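Local coordinates for protein ribose 5-phosphate isomerase (Giardia lamblia, PDB 3S5P) that probably interconverts ribose 5-phosphate and ribulose 5-phosphate in the pentose phosphate pathway, as an RpiB-type isomerase, at residues 98-110 / 118-130. Residues are numbered along the deposited sequence; the frame is centred on the assembly and turned at random.
With SO4 (sulfate ion), chain D.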
loop_
_atom_site.group_PDB
_atom_site.type_symbol
_atom_site.label_atom_id
_atom_site.label_comp_id
_atom_site.label_asym_id
_atom_site.label_seq_id
_atom_site.Cartn_x
_atom_site.Cartn_y
_atom_site.Cartn_z
ATOM N N LYS A 98 -7.483 0.264 7.949
ATOM C CA LYS A 98 -8.122 -0.267 9.176
ATOM C C LYS A 98 -9.589 0.178 9.311
ATOM O O LYS A 98 -10.317 -0.291 10.199
ATOM C CB LYS A 98 -7.374 0.149 10.454
ATOM C CG LYS A 98 -5.923 -0.338 10.584
ATOM C CD LYS A 98 -5.755 -1.777 11.018
ATOM C CE LYS A 98 -4.240 -2.122 11.240
ATOM N NZ LYS A 98 -4.016 -3.630 11.138
ATOM N N MET A 99 -10.029 1.104 8.471
ATOM C CA MET A 99 -11.419 1.519 8.535
ATOM C C MET A 99 -12.320 0.667 7.599
ATOM O O MET A 99 -11.993 0.377 6.441
ATOM C CB MET A 99 -11.545 2.990 8.194
ATOM C CG MET A 99 -10.692 3.927 9.058
ATOM S SD MET A 99 -10.752 5.595 8.347
ATOM C CE MET A 99 -12.440 6.063 8.746
ATOM N N LYS A 100 -13.480 0.289 8.122
ATOM C CA LYS A 100 -14.423 -0.486 7.346
ATOM C C LYS A 100 -14.821 0.285 6.081
ATOM O O LYS A 100 -15.019 1.505 6.120
ATOM C CB LYS A 100 -15.620 -0.853 8.221
ATOM C CG LYS A 100 -15.258 -1.901 9.276
ATOM C CD LYS A 100 -16.495 -2.636 9.799
ATOM C CE LYS A 100 -16.239 -4.148 9.897
ATOM N NZ LYS A 100 -17.513 -4.954 9.761
ATOM N N GLY A 101 -14.893 -0.418 4.949
ATOM C CA GLY A 101 -15.363 0.217 3.728
ATOM C C GLY A 101 -14.402 1.163 3.033
ATOM O O GLY A 101 -14.791 1.856 2.094
ATOM N N ILE A 102 -13.158 1.199 3.500
ATOM C CA ILE A 102 -12.081 1.964 2.885
ATOM C C ILE A 102 -11.016 1.020 2.333
ATOM O O ILE A 102 -10.542 0.103 3.007
ATOM C CB ILE A 102 -11.410 2.943 3.883
ATOM C CG1 ILE A 102 -12.393 4.022 4.347
ATOM C CG2 ILE A 102 -10.205 3.647 3.247
ATOM C CD1 ILE A 102 -12.606 5.151 3.341
ATOM N N ARG A 103 -10.644 1.268 1.086
ATOM C CA ARG A 103 -9.586 0.538 0.439
ATOM C C ARG A 103 -8.566 1.556 -0.072
ATOM O O ARG A 103 -8.803 2.257 -1.079
ATOM C CB ARG A 103 -10.167 -0.298 -0.694
ATOM C CG ARG A 103 -11.034 -1.426 -0.162
ATOM C CD ARG A 103 -12.006 -2.007 -1.211
ATOM N NE ARG A 103 -13.030 -1.060 -1.673
ATOM C CZ ARG A 103 -14.148 -0.789 -1.015
ATOM N NH1 ARG A 103 -14.365 -1.323 0.194
ATOM N NH2 ARG A 103 -15.030 0.061 -1.538
ATOM N N CYS A 104 -7.432 1.615 0.616
ATOM C CA CYS A 104 -6.455 2.640 0.365
ATOM C C CYS A 104 -5.224 2.060 -0.315
ATOM O O CYS A 104 -4.604 1.085 0.150
ATOM C CB CYS A 104 -6.111 3.391 1.652
ATOM S SG CYS A 104 -4.903 4.709 1.480
ATOM N N ALA A 105 -4.905 2.679 -1.442
ATOM C CA ALA A 105 -3.850 2.242 -2.320
ATOM C C ALA A 105 -2.713 3.252 -2.205
ATOM O O ALA A 105 -2.905 4.420 -2.510
ATOM C CB ALA A 105 -4.380 2.206 -3.737
ATOM N N LEU A 106 -1.551 2.808 -1.733
ATOM C CA LEU A 106 -0.341 3.622 -1.789
ATOM C C LEU A 106 0.357 3.318 -3.121
ATOM O O LEU A 106 0.873 2.221 -3.340
ATOM C CB LEU A 106 0.574 3.272 -0.617
ATOM C CG LEU A 106 1.965 3.915 -0.622
ATOM C CD1 LEU A 106 1.851 5.437 -0.709
ATOM C CD2 LEU A 106 2.768 3.452 0.571
ATOM N N CYS A 107 0.387 4.298 -4.007
ATOM C CA CYS A 107 0.806 4.091 -5.392
ATOM C C CYS A 107 2.071 4.863 -5.694
ATOM O O CYS A 107 2.196 5.999 -5.256
ATOM C CB CYS A 107 -0.276 4.659 -6.300
ATOM S SG CYS A 107 -1.805 3.692 -6.247
ATOM N N SER A 108 2.991 4.297 -6.479
ATOM C CA SER A 108 4.151 5.099 -6.858
ATOM C C SER A 108 4.307 5.145 -8.378
ATOM O O SER A 108 5.266 5.744 -8.893
ATOM C CB SER A 108 5.419 4.576 -6.201
ATOM O OG SER A 108 5.624 3.295 -6.714
ATOM N N THR A 109 3.373 4.502 -9.100
ATOM C CA THR A 109 3.378 4.554 -10.559
ATOM C C THR A 109 1.965 4.683 -11.019
ATOM O O THR A 109 1.041 4.436 -10.234
ATOM C CB THR A 109 3.976 3.280 -11.184
ATOM O OG1 THR A 109 3.202 2.141 -10.756
ATOM C CG2 THR A 109 5.442 3.134 -10.774
ATOM N N GLU A 110 1.785 5.080 -12.275
ATOM C CA GLU A 110 0.448 5.123 -12.888
ATOM C C GLU A 110 -0.177 3.727 -13.008
ATOM O O GLU A 110 -1.403 3.541 -12.837
ATOM C CB GLU A 110 0.496 5.862 -14.238
ATOM N N LYS A 118 -8.843 -0.929 -11.011
ATOM C CA LYS A 118 -9.318 -2.057 -11.797
ATOM C C LYS A 118 -9.567 -3.317 -10.971
ATOM O O LYS A 118 -10.624 -3.893 -11.055
ATOM C CB LYS A 118 -8.351 -2.407 -12.929
ATOM C CG LYS A 118 -8.648 -1.740 -14.263
ATOM C CD LYS A 118 -7.880 -2.443 -15.383
ATOM C CE LYS A 118 -8.282 -1.908 -16.755
ATOM N NZ LYS A 118 -7.679 -0.565 -17.021
ATOM N N HIS A 119 -8.575 -3.718 -10.181
ATOM C CA HIS A 119 -8.559 -5.000 -9.479
ATOM C C HIS A 119 -8.970 -4.846 -8.019
ATOM O O HIS A 119 -9.572 -5.745 -7.467
ATOM C CB HIS A 119 -7.144 -5.540 -9.507
ATOM C CG HIS A 119 -6.681 -5.948 -10.868
ATOM N ND1 HIS A 119 -5.446 -6.520 -11.089
ATOM C CD2 HIS A 119 -7.289 -5.884 -12.077
ATOM C CE1 HIS A 119 -5.309 -6.774 -12.378
ATOM N NE2 HIS A 119 -6.413 -6.396 -13.001
ATOM N N ASN A 120 -8.625 -3.710 -7.392
ATOM C CA ASN A 120 -8.767 -3.591 -5.926
ATOM C C ASN A 120 -9.891 -2.683 -5.458
ATOM O O ASN A 120 -10.172 -2.627 -4.255
ATOM C CB ASN A 120 -7.441 -3.195 -5.268
ATOM C CG ASN A 120 -6.257 -4.044 -5.770
ATOM O OD1 ASN A 120 -5.290 -3.505 -6.299
ATOM N ND2 ASN A 120 -6.344 -5.370 -5.620
ATOM N N ASN A 121 -10.526 -1.978 -6.393
ATOM C CA ASN A 121 -11.637 -1.071 -6.061
ATOM C C ASN A 121 -11.255 -0.057 -4.973
ATOM O O ASN A 121 -12.032 0.218 -4.070
ATOM C CB ASN A 121 -12.926 -1.861 -5.668
ATOM C CG ASN A 121 -14.163 -1.003 -5.717
ATOM O OD1 ASN A 121 -14.192 -0.023 -6.440
ATOM N ND2 ASN A 121 -15.185 -1.341 -4.905
ATOM N N ALA A 122 -10.051 0.502 -5.071
ATOM C CA ALA A 122 -9.594 1.454 -4.085
ATOM C C ALA A 122 -10.494 2.685 -4.159
ATOM O O ALA A 122 -10.864 3.108 -5.243
ATOM C CB ALA A 122 -8.147 1.827 -4.306
ATOM N N ASN A 123 -10.873 3.216 -3.001
ATOM C CA ASN A 123 -11.583 4.474 -2.941
ATOM C C ASN A 123 -10.770 5.526 -2.179
ATOM O O ASN A 123 -11.278 6.578 -1.863
ATOM C CB ASN A 123 -13.002 4.291 -2.309
ATOM C CG ASN A 123 -12.971 3.520 -1.004
ATOM O OD1 ASN A 123 -11.906 3.254 -0.457
ATOM N ND2 ASN A 123 -14.140 3.154 -0.499
ATOM N N ALA A 124 -9.516 5.210 -1.843
ATOM C CA ALA A 124 -8.609 6.179 -1.233
ATOM C C ALA A 124 -7.268 6.013 -1.896
ATOM O O ALA A 124 -6.832 4.887 -2.139
ATOM C CB ALA A 124 -8.493 5.955 0.267
ATOM N N LEU A 125 -6.623 7.124 -2.228
ATOM C CA LEU A 125 -5.286 7.077 -2.774
ATOM C C LEU A 125 -4.362 7.720 -1.741
ATOM O O LEU A 125 -4.633 8.839 -1.287
ATOM C CB LEU A 125 -5.238 7.875 -4.083
ATOM C CG LEU A 125 -3.851 8.091 -4.722
ATOM C CD1 LEU A 125 -3.227 6.750 -5.151
ATOM C CD2 LEU A 125 -3.919 9.040 -5.921
ATOM N N ALA A 126 -3.290 7.030 -1.366
ATOM C CA ALA A 126 -2.266 7.634 -0.515
ATOM C C ALA A 126 -1.068 8.019 -1.344
ATOM O O ALA A 126 -0.593 7.220 -2.149
ATOM C CB ALA A 126 -1.851 6.694 0.591
ATOM N N LEU A 127 -0.579 9.241 -1.152
ATOM C CA LEU A 127 0.640 9.682 -1.803
ATOM C C LEU A 127 1.682 10.176 -0.784
ATOM O O LEU A 127 1.342 10.800 0.204
ATOM C CB LEU A 127 0.330 10.784 -2.805
ATOM C CG LEU A 127 -0.553 10.430 -4.002
ATOM C CD1 LEU A 127 -1.055 11.688 -4.626
ATOM C CD2 LEU A 127 0.220 9.564 -5.036
ATOM N N GLY A 128 2.950 9.892 -1.028
ATOM C CA GLY A 128 4.017 10.320 -0.132
ATOM C C GLY A 128 4.655 11.579 -0.684
ATOM O O GLY A 128 5.422 11.498 -1.641
ATOM N N GLY A 129 4.344 12.736 -0.089
ATOM C CA GLY A 129 4.949 14.030 -0.490
ATOM C C GLY A 129 6.474 14.038 -0.374
ATOM O O GLY A 129 7.163 14.745 -1.112
ATOM N N ARG A 130 7.008 13.251 0.559
ATOM C CA ARG A 130 8.460 13.182 0.765
ATOM C C ARG A 130 9.124 12.221 -0.226
ATOM O O ARG A 130 10.340 12.209 -0.348
ATOM C CB ARG A 130 8.777 12.676 2.170
ATOM C CG ARG A 130 8.342 13.532 3.329
ATOM C CD ARG A 130 8.862 12.869 4.627
ATOM N NE ARG A 130 8.345 13.477 5.857
ATOM C CZ ARG A 130 9.090 14.175 6.718
ATOM N NH1 ARG A 130 10.393 14.363 6.498
ATOM N NH2 ARG A 130 8.533 14.689 7.811
HETATM S S SO4 D . -4.720 -3.412 14.508
HETATM O O1 SO4 D . -4.843 -4.133 15.772
HETATM O O2 SO4 D . -5.434 -4.139 13.459
HETATM O O3 SO4 D . -5.326 -2.092 14.643
HETATM O O4 SO4 D . -3.313 -3.254 14.143
#
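Asn121, where the chain leaves helical geometry after helix 110-118 with positive phi, offers its backbone O to Arg103 NE at 2.9 Å; the oxygen lies near the guanidinium plane, at its edge, while Arg103 NE stands above the plane of the carbonyl. The methyl of Ala122 packs on that of Ala105, CB to CB 3.8 Å, on the side covered by Ala116 and Phe144. Asn123 then grips segment 98-110 with both ends of its amide. Arg103 N points almost straight at Asn123 OD1 (2.8 Å), and Asn123 ND2 gives a hydrogen bond, in its own amide plane, to Gly101 O (3.0 Å). With chi1 at 50°, CG sits between the backbone N and the carbonyl carbon, which brings the amide alongside the Gly101-Arg103 backbone; Asn123 ND2 also lies over one face of the guanidinium. Arg103 O accepts from both Asn123 N and Ala124 N. From here the strands pair in parallel: Ala124 O receives Ala105 N, and Ala126 N reaches Ala105 O at 2.9 Å. Ala124 and Ala126 line one face with Cys104, whose SG touches Ala126 CB at 3.7 Å; Leu125 CD1 meets Cys107 SG (3.5 Å) on the opposite face, packed against helix 134-146. The contact closes the beta-alpha-beta unit of strand 104-106, helix 110-118 and strand 124-128, at one border of the chain's five-stranded parallel sheet, within a Rossmann-like alpha/beta/alpha sandwich characteristic of the RpiB/LacAB family.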